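Local coordinates for protein plasma serine protease inhibitor (Homo sapiens, PDB 3DY0) that inhibits serine proteases of blood plasma and other body fluids in a heparin-dependent manner, trapping them irreversibly after they cleave its reactive centre loop, at residues Phe187-Thr190 against Val194-Val197; Val219-Gln224 against Leu263-Pro268; Leu59-Gln64 against Lys69-Gly74; Thr175-Lys180 against Asp204-Leu209. One frame throughout, in Å; residues are numbered along the deposited sequence. Where two conformers were deposited one is given.

Contact 1 of 4, residues Phe187-Thr190 against Val194-Val197; sequences FYVT and VVRV
Two backbone hydrogen bonds join Phe187 and Val195, which makes them a hydrogen-bonded antiparallel pair, the last such pair before the turn. Phe187 N gives to Val195 O at 2.7 Å with an angle of 146° at the hydrogen; the return bond, Val195 N to Phe187 O, is 2.9 Å long and straighter at 167°. The next pair, Tyr188 and Val194, is non-hydrogen-bonded, and there the CA-H of Val194 points at the same carbonyl, with Val194 CA 3.4 Å from Phe187 O.

The apolar contacts fall on both faces of the ladder. On one face Tyr188 and Val194 lie side by side and point the same way, so that Val194 CG2 meets ring atom CD2 of Tyr188 at 3.8 Å. On the other, Phe187 touches through its CB, 3.7 Å from Val197 CG1, because CG stands anti to the backbone N (chi1 -178°) and carries the buried ring away from the facing strand. Beyond the last paired residue, Val189 CG2 reaches over to Val195 CG2 at 3.8 Å, one methyl against another.

In the turn, Thr190 OG1 accepts from the backbone N of Glu192 and of Thr193. Separately, a salt bridge from Arg196 to Asp186 spans the two strands. The bound peptide packs on Phe187, Val195 and Val197, while strands 183-188 and 194-211 run on, Val197 bonding to Gln185.

Contact 2 of 4, residues Val219-Gln224 against Leu263-Pro268; sequences VGVPYQ and LELYLP
Val219 CG2 meets Leu263 CD1 at 3.9 Å, the closer of two methyl contacts through which strands that are not paired with each other fill a common interior. The two side chains come from facing strands and overlap alongside, each running the other way. In one of the two modelled conformers of Val219, the CG2 branch stands anti to the backbone N while CG1 sits between N and the carbonyl carbon (chi1 69°), and it is the former that reaches the leucine. Two residues farther along each strand the same theme recurs more slackly, with Val221 CG2 4.3 Å from Leu265 CD2. All four residues are buried, and no hydrogen bond passes between the segments; their nearest CA atoms, those of Val219 and Leu265, remain 9.3 Å apart, a gap spanned by side chains alone.

The partly exposed side of 263-268 is polar by contrast. Glu264 and Tyr266 turn away from the valines, and Tyr266 OH donates to Glu264 OE1 at 2.7 Å, meeting the oxygen from above the carboxylate plane, 43° out of it. Outside the two segments, Glu264 OE2 pairs with a basic side chain of the bound peptide, whose strand runs parallel to Leu263-Tyr266 and extends the sheet.

Strand 194-211 pairs with both 216-222 and 259-277, and Tyr206 on it packs on Leu263 and Leu265. From strand 228-234, Phe231 touches Val219, Val221 and Leu267, adding to the apolar layer.

Contact 3 of 4, residues Leu59-Gln64 against Lys69-Gly74; sequences LGLNLQ and KELHRG
The connection between helix 49-58 and helix 65-81 is closed here by three leucines. Gly60 terminates the first helix in a Schellman motif: its phi is positive, at 95°, and two bonds run back into the last turn. Gln64 takes the N-cap position of the second helix, six residues after the first helix ends, and Leu59 and Leu61 flank the glycine to face Leu71, one turn and more into that helix.

Leu71 is the hub. Its CG lies anti to the backbone N (chi1 172°), which sends the branch toward the loop, where CD2 is shared by both partners. Leu61 CD2 touches Leu71 CD2 at 3.9 Å and also lies 3.9 Å from Leu71 CB, while Leu59 CD1 approaches Leu71 CD2 at 4.0 Å. Each loop leucine crosses Leu71 at about a right angle, and no hydrogen bond links the segments.

Charge is handled within the helix. Arg73 grips Glu70 side-on, NE to OE1 at 2.9 Å, nearly straight and in the guanidinium plane, and NH1 to the syn lone pair of OE2 at 2.8 Å; the paired bonds limit rotation of both groups. Arg73 NH2 is bonded further along to Gln77.

Helix 33-45 packs against this connection: Leu59 rests on Leu40 and Leu71 on Ala41, while His72 touches Ser44 and Leu45 and bonds through ND1 to Tyr117 OH.

Contact 4 of 4, residues Thr175-Lys180 against Asp204-Leu209; sequences TSFNHK and DQYHYL
Thr175 and Asp204 approach from opposite directions, and the aspartate, traced outward from its CB, illustrates how one carboxylate can be divided between tasks. CB leads toward the 175-180 loop, and CG, roughly anti to the backbone N (chi1 -162°), continues that way and puts the carboxylate near the threonine. There the two oxygens part. OD1 turns back on its own strand and accepts from the backbone N of Gln205 at 2.6 Å, the donor lying above the carboxylate plane, 45° out of it. OD2 goes across. It rests against the threonine, 3.9 Å from Thr175 CG2 and 4.1 Å from Thr175 OG1, in loose contact without a hydrogen bond. Its strong partner is Arg202, whose NH1 forms a salt bridge with it; the nearby positive charge would be expected to steady the ionised form. Arg202 also reaches Thr175 O through a weak hydrogen bond.

The second touch is looser still. Tyr206 OH comes 4.5 Å from Phe177 CE1, approaching the ring obliquely, while the hydroxyl is hydrogen-bonded to the carbonyl of Arg202. Phe177 itself is buried and packs on Met200 and Arg202.

Farther along the loop, Asn178 OD1 accepts from Lys180 N at 2.6 Å, in the carbonyl plane, which makes an Asx turn before strand 183-188. Residues 175-180 belong to the link from strand 159-172 to strand 183-188, the serpin crossing from the large sheet A to sheet C; it passes strand 194-211 with Phe177 packed edge-to-face on Trp173.

Contacts 1, 2 and 4 gather on strand 194-211 and its neighbours in one sheet, whereas contact 3 lies apart, its centre about 42 Å from that of contact 1 on the opposite side of the chain's centre. Contact 2 is fully buried and purely apolar; its centre is only about 4 Å from that of contact 4, and the two are joined by probable hydrogen bonds from Leu263 N to Asp204 O and from Gly220 N to His207 O. Contact 1, partly buried, alone bonds its segments backbone to backbone, and reaches contact 2 by packing on Pro268. Contact 4 is loose, its polar groups bonded to Arg202 or within a segment and not across the contact, while contact 3 joins leucines at the surface.

Contact 1 of 4, residues Phe187-Thr190 against Val194-Val197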
loop_
_atom_site.group_PDB
_atom_site.type_symbol
_atom_site.label_atom_id
_atom_site.label_comp_id
_atom_site.label_asym_id
_atom_site.label_seq_id
_atom_site.Cartn_x
_atom_site.Cartn_y
_atom_site.Cartn_z
ATOM N N PHE A 187 1.012 -18.900 18.507
ATOM C CA PHE A 187 1.558 -17.627 18.053
ATOM C C PHE A 187 1.364 -16.670 19.221
ATOM O O PHE A 187 0.243 -16.469 19.695
ATOM C CB PHE A 187 0.820 -17.114 16.811
ATOM C CG PHE A 187 1.380 -15.829 16.262
ATOM C CD1 PHE A 187 0.981 -14.597 16.775
ATOM C CD2 PHE A 187 2.327 -15.855 15.239
ATOM C CE1 PHE A 187 1.518 -13.405 16.277
ATOM C CE2 PHE A 187 2.867 -14.672 14.736
ATOM C CZ PHE A 187 2.463 -13.449 15.253
ATOM N N TYR A 188 2.458 -16.081 19.687
ATOM C CA TYR A 188 2.386 -15.186 20.829
ATOM C C TYR A 188 2.189 -13.725 20.471
ATOM O O TYR A 188 3.147 -13.013 20.171
ATOM C CB TYR A 188 3.641 -15.361 21.692
ATOM C CG TYR A 188 3.905 -16.812 22.027
ATOM C CD1 TYR A 188 4.595 -17.636 21.136
ATOM C CD2 TYR A 188 3.391 -17.382 23.188
ATOM C CE1 TYR A 188 4.760 -18.996 21.391
ATOM C CE2 TYR A 188 3.548 -18.741 23.454
ATOM C CZ TYR A 188 4.230 -19.542 22.551
ATOM O OH TYR A 188 4.368 -20.891 22.794
ATOM N N VAL A 189 0.933 -13.283 20.491
ATOM C CA VAL A 189 0.614 -11.890 20.197
ATOM C C VAL A 189 1.369 -11.072 21.244
ATOM O O VAL A 189 1.906 -10.004 20.951
ATOM C CB VAL A 189 -0.905 -11.652 20.294
ATOM C CG1 VAL A 189 -1.231 -10.196 20.028
ATOM C CG2 VAL A 189 -1.620 -12.550 19.289
ATOM N N THR A 190 1.387 -11.597 22.468
ATOM C CA THR A 190 2.126 -11.023 23.594
ATOM C C THR A 190 2.520 -12.253 24.407
ATOM O O THR A 190 2.154 -13.368 24.046
ATOM C CB THR A 190 1.270 -10.092 24.486
ATOM O OG1 THR A 190 0.242 -10.851 25.133
ATOM C CG2 THR A 190 0.646 -8.978 23.654
ATOM N N VAL A 194 -2.066 -15.649 23.423
ATOM C CA VAL A 194 -1.662 -16.664 22.463
ATOM C C VAL A 194 -2.791 -17.072 21.529
ATOM O O VAL A 194 -3.933 -17.229 21.954
ATOM C CB VAL A 194 -1.166 -17.929 23.205
ATOM C CG1 VAL A 194 -0.454 -18.862 22.241
ATOM C CG2 VAL A 194 -0.249 -17.533 24.348
ATOM N N VAL A 195 -2.458 -17.247 20.253
ATOM C CA VAL A 195 -3.434 -17.646 19.246
ATOM C C VAL A 195 -2.905 -18.839 18.457
ATOM O O VAL A 195 -1.709 -18.927 18.175
ATOM C CB VAL A 195 -3.729 -16.492 18.263
ATOM C CG1 VAL A 195 -4.740 -16.941 17.217
ATOM C CG2 VAL A 195 -4.251 -15.287 19.025
ATOM N N ARG A 196 -3.799 -19.759 18.112
ATOM C CA ARG A 196 -3.425 -20.948 17.348
ATOM C C ARG A 196 -3.373 -20.599 15.861
ATOM O O ARG A 196 -4.305 -19.995 15.330
ATOM C CB ARG A 196 -4.464 -22.047 17.585
ATOM C CG ARG A 196 -4.019 -23.442 17.205
ATOM C CD ARG A 196 -2.926 -23.923 18.133
ATOM N NE ARG A 196 -2.706 -25.359 18.011
ATOM C CZ ARG A 196 -1.728 -26.015 18.625
ATOM N NH1 ARG A 196 -1.599 -27.324 18.462
ATOM N NH2 ARG A 196 -0.876 -25.357 19.401
ATOM N N VAL A 197 -2.291 -20.978 15.185
ATOM C CA VAL A 197 -2.156 -20.675 13.761
ATOM C C VAL A 197 -1.530 -21.824 12.982
ATOM O O VAL A 197 -0.803 -22.641 13.543
ATOM C CB VAL A 197 -1.258 -19.433 13.521
ATOM C CG1 VAL A 197 -1.750 -18.261 14.348
ATOM C CG2 VAL A 197 0.201 -19.761 13.864
#

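Contact 2 of 4, residues Val219-Gln224 against Leu263-Pro268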
loop_
_atom_site.group_PDB
_atom_site.type_symbol
_atom_site.label_atom_id
_atom_site.label_comp_id
_atom_site.label_asym_id
_atom_site.label_seq_id
_atom_site.Cartn_x
_atom_site.Cartn_y
_atom_site.Cartn_z
ATOM N N VAL A 219 14.524 -11.946 6.887
ATOM C CA VAL A 219 14.630 -13.055 5.951
ATOM C C VAL A 219 13.911 -12.721 4.651
ATOM O O VAL A 219 12.789 -12.213 4.653
ATOM C CB VAL A 219 14.049 -14.365 6.545
ATOM C CG1 VAL A 219 12.541 -14.263 6.685
ATOM C CG2 VAL A 219 14.439 -15.550 5.665
ATOM N N GLY A 220 14.581 -12.993 3.539
ATOM C CA GLY A 220 14.007 -12.722 2.239
ATOM C C GLY A 220 13.504 -14.034 1.678
ATOM O O GLY A 220 14.199 -15.049 1.754
ATOM N N VAL A 221 12.289 -14.025 1.141
ATOM C CA VAL A 221 11.695 -15.220 0.546
ATOM C C VAL A 221 11.261 -14.802 -0.853
ATOM O O VAL A 221 10.297 -14.058 -1.022
ATOM C CB VAL A 221 10.473 -15.707 1.349
ATOM C CG1 VAL A 221 9.980 -17.043 0.790
ATOM C CG2 VAL A 221 10.836 -15.847 2.817
ATOM N N PRO A 222 11.964 -15.292 -1.882
ATOM C CA PRO A 222 11.660 -14.951 -3.272
ATOM C C PRO A 222 10.397 -15.504 -3.931
ATOM O O PRO A 222 9.956 -16.617 -3.653
ATOM C CB PRO A 222 12.919 -15.398 -4.003
ATOM C CG PRO A 222 13.285 -16.639 -3.259
ATOM C CD PRO A 222 13.105 -16.226 -1.808
ATOM N N TYR A 223 9.821 -14.688 -4.807
ATOM C CA TYR A 223 8.650 -15.082 -5.578
ATOM C C TYR A 223 9.178 -15.434 -6.957
ATOM O O TYR A 223 10.317 -15.104 -7.285
ATOM C CB TYR A 223 7.682 -13.910 -5.742
ATOM C CG TYR A 223 6.940 -13.540 -4.491
ATOM C CD1 TYR A 223 5.987 -14.399 -3.944
ATOM C CD2 TYR A 223 7.202 -12.338 -3.836
ATOM C CE1 TYR A 223 5.315 -14.072 -2.775
ATOM C CE2 TYR A 223 6.539 -12.002 -2.666
ATOM C CZ TYR A 223 5.598 -12.873 -2.141
ATOM O OH TYR A 223 4.942 -12.553 -0.976
ATOM N N GLN A 224 8.364 -16.114 -7.754
ATOM C CA GLN A 224 8.773 -16.413 -9.117
ATOM C C GLN A 224 8.816 -15.029 -9.742
ATOM O O GLN A 224 7.858 -14.266 -9.621
ATOM C CB GLN A 224 7.731 -17.273 -9.831
ATOM C CG GLN A 224 7.889 -18.756 -9.585
ATOM C CD GLN A 224 6.983 -19.590 -10.469
ATOM O OE1 GLN A 224 7.225 -20.779 -10.673
ATOM N NE2 GLN A 224 5.928 -18.973 -10.988
ATOM N N LEU A 263 18.321 -22.245 6.732
ATOM C CA LEU A 263 17.377 -22.068 7.828
ATOM C C LEU A 263 16.255 -23.088 7.776
ATOM O O LEU A 263 15.855 -23.526 6.698
ATOM C CB LEU A 263 16.704 -20.692 7.757
ATOM C CG LEU A 263 17.513 -19.401 7.721
ATOM C CD1 LEU A 263 16.569 -18.232 7.452
ATOM C CD2 LEU A 263 18.237 -19.210 9.031
ATOM N N GLU A 264 15.761 -23.459 8.951
ATOM C CA GLU A 264 14.602 -24.333 9.058
ATOM C C GLU A 264 13.584 -23.245 9.395
ATOM O O GLU A 264 13.420 -22.870 10.559
ATOM C CB GLU A 264 14.747 -25.320 10.219
ATOM C CG GLU A 264 13.594 -26.313 10.320
ATOM C CD GLU A 264 13.772 -27.322 11.442
ATOM O OE1 GLU A 264 12.867 -28.162 11.627
ATOM O OE2 GLU A 264 14.809 -27.279 12.139
ATOM N N LEU A 265 12.947 -22.705 8.361
ATOM C CA LEU A 265 11.996 -21.610 8.514
ATOM C C LEU A 265 10.565 -22.022 8.812
ATOM O O LEU A 265 10.002 -22.872 8.127
ATOM C CB LEU A 265 11.998 -20.741 7.251
ATOM C CG LEU A 265 11.040 -19.546 7.241
ATOM C CD1 LEU A 265 11.499 -18.518 8.271
ATOM C CD2 LEU A 265 11.000 -18.930 5.849
ATOM N N TYR A 266 9.989 -21.387 9.830
ATOM C CA TYR A 266 8.609 -21.625 10.231
ATOM C C TYR A 266 7.899 -20.285 10.077
ATOM O O TYR A 266 8.249 -19.309 10.730
ATOM C CB TYR A 266 8.561 -22.118 11.677
ATOM C CG TYR A 266 9.018 -23.556 11.815
ATOM C CD1 TYR A 266 8.105 -24.609 11.739
ATOM C CD2 TYR A 266 10.367 -23.865 11.975
ATOM C CE1 TYR A 266 8.526 -25.938 11.816
ATOM C CE2 TYR A 266 10.798 -25.188 12.052
ATOM C CZ TYR A 266 9.873 -26.218 11.972
ATOM O OH TYR A 266 10.300 -27.530 12.040
ATOM N N LEU A 267 6.912 -20.253 9.189
ATOM C CA LEU A 267 6.169 -19.033 8.900
ATOM C C LEU A 267 4.682 -19.338 8.888
ATOM O O LEU A 267 4.238 -20.281 8.237
ATOM C CB LEU A 267 6.577 -18.496 7.527
ATOM C CG LEU A 267 5.927 -17.202 7.038
ATOM C CD1 LEU A 267 6.512 -16.025 7.791
ATOM C CD2 LEU A 267 6.182 -17.041 5.538
ATOM N N PRO A 268 3.889 -18.528 9.589
ATOM C CA PRO A 268 2.455 -18.809 9.592
ATOM C C PRO A 268 1.752 -18.574 8.265
ATOM O O PRO A 268 2.173 -17.736 7.456
ATOM C CB PRO A 268 1.909 -17.839 10.642
ATOM C CG PRO A 268 3.080 -17.553 11.525
ATOM C CD PRO A 268 4.222 -17.466 10.552
#

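Contact 3 of 4, residues Leu59-Gln64 against Lys69-Gly74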
loop_
_atom_site.group_PDB
_atom_site.type_symbol
_atom_site.label_atom_id
_atom_site.label_comp_id
_atom_site.label_asym_id
_atom_site.label_seq_id
_atom_site.Cartn_x
_atom_site.Cartn_y
_atom_site.Cartn_z
ATOM N N LEU A 59 5.314 13.581 0.363
ATOM C CA LEU A 59 5.803 12.456 -0.425
ATOM C C LEU A 59 7.321 12.338 -0.316
ATOM O O LEU A 59 7.916 11.379 -0.815
ATOM C CB LEU A 59 5.395 12.628 -1.892
ATOM C CG LEU A 59 3.912 12.387 -2.192
ATOM C CD1 LEU A 59 3.597 12.763 -3.633
ATOM C CD2 LEU A 59 3.580 10.920 -1.933
ATOM N N GLY A 60 7.941 13.323 0.327
ATOM C CA GLY A 60 9.383 13.298 0.502
ATOM C C GLY A 60 10.201 14.061 -0.524
ATOM O O GLY A 60 11.423 13.902 -0.585
ATOM N N LEU A 61 9.543 14.881 -1.337
ATOM C CA LEU A 61 10.246 15.665 -2.347
ATOM C C LEU A 61 10.720 16.995 -1.779
ATOM O O LEU A 61 10.195 17.476 -0.776
ATOM C CB LEU A 61 9.343 15.945 -3.551
ATOM C CG LEU A 61 9.139 14.843 -4.590
ATOM C CD1 LEU A 61 8.416 13.660 -3.967
ATOM C CD2 LEU A 61 8.345 15.407 -5.756
ATOM N N ASN A 62 11.722 17.579 -2.428
ATOM C CA ASN A 62 12.250 18.868 -2.009
ATOM C C ASN A 62 11.502 19.942 -2.797
ATOM O O ASN A 62 10.455 19.660 -3.387
ATOM C CB ASN A 62 13.764 18.947 -2.258
ATOM C CG ASN A 62 14.139 18.746 -3.715
ATOM O OD1 ASN A 62 15.324 18.678 -4.052
ATOM N ND2 ASN A 62 13.143 18.657 -4.583
ATOM N N LEU A 63 12.028 21.162 -2.820
ATOM C CA LEU A 63 11.365 22.258 -3.523
ATOM C C LEU A 63 11.777 22.427 -4.986
ATOM O O LEU A 63 11.357 23.381 -5.643
ATOM C CB LEU A 63 11.605 23.572 -2.774
ATOM N N GLN A 64 12.589 21.506 -5.495
ATOM C CA GLN A 64 13.045 21.580 -6.881
ATOM C C GLN A 64 11.970 21.151 -7.876
ATOM O O GLN A 64 11.359 20.093 -7.727
ATOM C CB GLN A 64 14.285 20.708 -7.076
ATOM C CG GLN A 64 15.477 21.119 -6.233
ATOM C CD GLN A 64 16.687 20.243 -6.484
ATOM O OE1 GLN A 64 16.625 19.021 -6.333
ATOM N NE2 GLN A 64 17.795 20.861 -6.872
ATOM N N LYS A 69 8.782 16.940 -11.663
ATOM C CA LYS A 69 8.720 16.362 -12.998
ATOM C C LYS A 69 9.123 14.893 -12.934
ATOM O O LYS A 69 8.492 14.036 -13.558
ATOM C CB LYS A 69 9.662 17.114 -13.944
ATOM C CG LYS A 69 9.778 16.508 -15.336
ATOM C CD LYS A 69 10.827 17.245 -16.159
ATOM C CE LYS A 69 11.047 16.585 -17.511
ATOM N NZ LYS A 69 12.092 17.296 -18.307
ATOM N N GLU A 70 10.170 14.608 -12.166
ATOM C CA GLU A 70 10.667 13.247 -12.018
ATOM C C GLU A 70 9.655 12.366 -11.302
ATOM O O GLU A 70 9.566 11.169 -11.572
ATOM C CB GLU A 70 11.992 13.252 -11.249
ATOM C CG GLU A 70 12.582 11.872 -10.967
ATOM C CD GLU A 70 12.722 11.016 -12.215
ATOM O OE1 GLU A 70 13.099 11.559 -13.275
ATOM O OE2 GLU A 70 12.468 9.795 -12.131
ATOM N N LEU A 71 8.900 12.957 -10.382
ATOM C CA LEU A 71 7.891 12.200 -9.649
ATOM C C LEU A 71 6.904 11.589 -10.640
ATOM O O LEU A 71 6.664 10.380 -10.632
ATOM C CB LEU A 71 7.135 13.113 -8.675
ATOM C CG LEU A 71 5.909 12.504 -7.979
ATOM C CD1 LEU A 71 6.343 11.394 -7.040
ATOM C CD2 LEU A 71 5.159 13.587 -7.208
ATOM N N HIS A 72 6.340 12.433 -11.496
ATOM C CA HIS A 72 5.369 11.968 -12.477
ATOM C C HIS A 72 5.996 11.100 -13.553
ATOM O O HIS A 72 5.402 10.109 -13.966
ATOM C CB HIS A 72 4.645 13.156 -13.111
ATOM C CG HIS A 72 3.921 14.013 -12.121
ATOM N ND1 HIS A 72 2.948 13.517 -11.276
ATOM C CD2 HIS A 72 4.037 15.330 -11.828
ATOM C CE1 HIS A 72 2.499 14.492 -10.506
ATOM N NE2 HIS A 72 3.144 15.604 -10.820
ATOM N N ARG A 73 7.194 11.466 -14.007
ATOM C CA ARG A 73 7.874 10.682 -15.035
ATOM C C ARG A 73 8.130 9.271 -14.515
ATOM O O ARG A 73 7.955 8.290 -15.239
ATOM C CB ARG A 73 9.208 11.334 -15.413
ATOM C CG ARG A 73 9.886 10.696 -16.621
ATOM C CD ARG A 73 11.399 10.805 -16.526
ATOM N NE ARG A 73 11.929 9.994 -15.431
ATOM C CZ ARG A 73 11.879 8.666 -15.390
ATOM N NH1 ARG A 73 12.381 8.012 -14.351
ATOM N NH2 ARG A 73 11.336 7.990 -16.394
ATOM N N GLY A 74 8.546 9.175 -13.254
ATOM C CA GLY A 74 8.813 7.881 -12.651
ATOM C C GLY A 74 7.574 7.005 -12.591
ATOM O O GLY A 74 7.636 5.812 -12.888
#

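Contact 4 of 4, residues Thr175-Lys180 against Asp204-Leu209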
loop_
_atom_site.group_PDB
_atom_site.type_symbol
_atom_site.label_atom_id
_atom_site.label_comp_id
_atom_site.label_asym_id
_atom_site.label_seq_id
_atom_site.Cartn_x
_atom_site.Cartn_y
_atom_site.Cartn_z
ATOM N N THR A 175 10.047 -21.233 -4.401
ATOM C CA THR A 175 10.046 -22.573 -3.823
ATOM C C THR A 175 8.880 -22.616 -2.839
ATOM O O THR A 175 8.876 -21.895 -1.842
ATOM C CB THR A 175 11.350 -22.866 -3.065
ATOM O OG1 THR A 175 12.453 -22.820 -3.979
ATOM C CG2 THR A 175 11.284 -24.240 -2.405
ATOM N N SER A 176 7.892 -23.455 -3.124
ATOM C CA SER A 176 6.723 -23.560 -2.260
ATOM C C SER A 176 7.016 -24.270 -0.944
ATOM O O SER A 176 8.029 -24.957 -0.803
ATOM C CB SER A 176 5.601 -24.310 -2.980
ATOM O OG SER A 176 5.916 -25.687 -3.094
ATOM N N PHE A 177 6.118 -24.085 0.018
ATOM C CA PHE A 177 6.227 -24.731 1.315
ATOM C C PHE A 177 5.470 -26.035 1.061
ATOM O O PHE A 177 4.506 -26.046 0.292
ATOM C CB PHE A 177 5.489 -23.917 2.388
ATOM C CG PHE A 177 6.239 -22.702 2.869
ATOM C CD1 PHE A 177 7.149 -22.798 3.919
ATOM C CD2 PHE A 177 6.024 -21.457 2.284
ATOM C CE1 PHE A 177 7.828 -21.670 4.382
ATOM C CE2 PHE A 177 6.698 -20.323 2.739
ATOM C CZ PHE A 177 7.603 -20.431 3.791
ATOM N N ASN A 178 5.897 -27.135 1.674
ATOM C CA ASN A 178 5.193 -28.396 1.473
ATOM C C ASN A 178 4.009 -28.445 2.433
ATOM O O ASN A 178 4.174 -28.250 3.635
ATOM C CB ASN A 178 6.122 -29.584 1.726
ATOM C CG ASN A 178 5.470 -30.912 1.390
ATOM O OD1 ASN A 178 4.429 -31.264 1.945
ATOM N ND2 ASN A 178 6.079 -31.656 0.473
ATOM N N HIS A 179 2.818 -28.698 1.898
ATOM C CA HIS A 179 1.608 -28.761 2.713
ATOM C C HIS A 179 1.734 -29.737 3.879
ATOM O O HIS A 179 1.142 -29.527 4.940
ATOM C CB HIS A 179 0.406 -29.145 1.844
ATOM C CG HIS A 179 -0.113 -28.019 1.005
ATOM N ND1 HIS A 179 -0.735 -26.915 1.547
ATOM C CD2 HIS A 179 -0.087 -27.817 -0.334
ATOM C CE1 HIS A 179 -1.071 -26.081 0.578
ATOM N NE2 HIS A 179 -0.689 -26.606 -0.572
ATOM N N LYS A 180 2.508 -30.799 3.678
ATOM C CA LYS A 180 2.710 -31.801 4.716
ATOM C C LYS A 180 3.584 -31.243 5.835
ATOM O O LYS A 180 3.732 -31.861 6.888
ATOM C CB LYS A 180 3.368 -33.052 4.122
ATOM N N ASP A 204 15.679 -24.597 3.925
ATOM C CA ASP A 204 16.242 -24.218 2.637
ATOM C C ASP A 204 17.273 -23.121 2.859
ATOM O O ASP A 204 17.519 -22.706 3.988
ATOM C CB ASP A 204 15.110 -23.690 1.743
ATOM C CG ASP A 204 15.471 -23.666 0.265
ATOM O OD1 ASP A 204 16.609 -24.021 -0.092
ATOM O OD2 ASP A 204 14.594 -23.286 -0.543
ATOM N N GLN A 205 17.890 -22.668 1.775
ATOM C CA GLN A 205 18.852 -21.580 1.864
ATOM C C GLN A 205 18.042 -20.308 1.664
ATOM O O GLN A 205 17.215 -20.232 0.753
ATOM C CB GLN A 205 19.901 -21.685 0.761
ATOM C CG GLN A 205 20.958 -20.597 0.831
ATOM C CD GLN A 205 21.843 -20.573 -0.396
ATOM O OE1 GLN A 205 21.412 -20.175 -1.479
ATOM N NE2 GLN A 205 23.086 -21.009 -0.236
ATOM N N TYR A 206 18.267 -19.315 2.516
ATOM C CA TYR A 206 17.540 -18.052 2.426
ATOM C C TYR A 206 18.449 -16.858 2.638
ATOM O O TYR A 206 19.487 -16.966 3.298
ATOM C CB TYR A 206 16.478 -17.946 3.527
ATOM C CG TYR A 206 15.386 -18.983 3.531
ATOM C CD1 TYR A 206 14.181 -18.758 2.866
ATOM C CD2 TYR A 206 15.529 -20.163 4.258
ATOM C CE1 TYR A 206 13.139 -19.682 2.936
ATOM C CE2 TYR A 206 14.499 -21.087 4.335
ATOM C CZ TYR A 206 13.307 -20.841 3.675
ATOM O OH TYR A 206 12.283 -21.756 3.775
ATOM N N HIS A 207 18.062 -15.717 2.074
ATOM C CA HIS A 207 18.821 -14.492 2.280
ATOM C C HIS A 207 18.470 -14.117 3.712
ATOM O O HIS A 207 17.293 -14.021 4.071
ATOM C CB HIS A 207 18.377 -13.400 1.307
ATOM C CG HIS A 207 19.133 -13.405 0.015
ATOM N ND1 HIS A 207 20.486 -13.148 -0.055
ATOM C CD2 HIS A 207 18.730 -13.645 -1.255
ATOM C CE1 HIS A 207 20.883 -13.229 -1.312
ATOM N NE2 HIS A 207 19.837 -13.529 -2.061
ATOM N N TYR A 208 19.492 -13.918 4.531
ATOM C CA TYR A 208 19.290 -13.624 5.938
ATOM C C TYR A 208 20.227 -12.566 6.485
ATOM O O TYR A 208 21.351 -12.411 6.014
ATOM C CB TYR A 208 19.497 -14.938 6.705
ATOM C CG TYR A 208 19.491 -14.851 8.215
ATOM C CD1 TYR A 208 18.302 -14.957 8.935
ATOM C CD2 TYR A 208 20.683 -14.714 8.927
ATOM C CE1 TYR A 208 18.301 -14.941 10.332
ATOM C CE2 TYR A 208 20.691 -14.690 10.327
ATOM C CZ TYR A 208 19.495 -14.809 11.019
ATOM O OH TYR A 208 19.495 -14.818 12.396
ATOM N N LEU A 209 19.747 -11.845 7.491
ATOM C CA LEU A 209 20.544 -10.826 8.154
ATOM C C LEU A 209 20.089 -10.655 9.592
ATOM O O LEU A 209 18.890 -10.622 9.879
ATOM C CB LEU A 209 20.429 -9.474 7.438
ATOM C CG LEU A 209 21.194 -8.321 8.098
ATOM C CD1 LEU A 209 22.686 -8.591 8.017
ATOM C CD2 LEU A 209 20.861 -7.007 7.409
#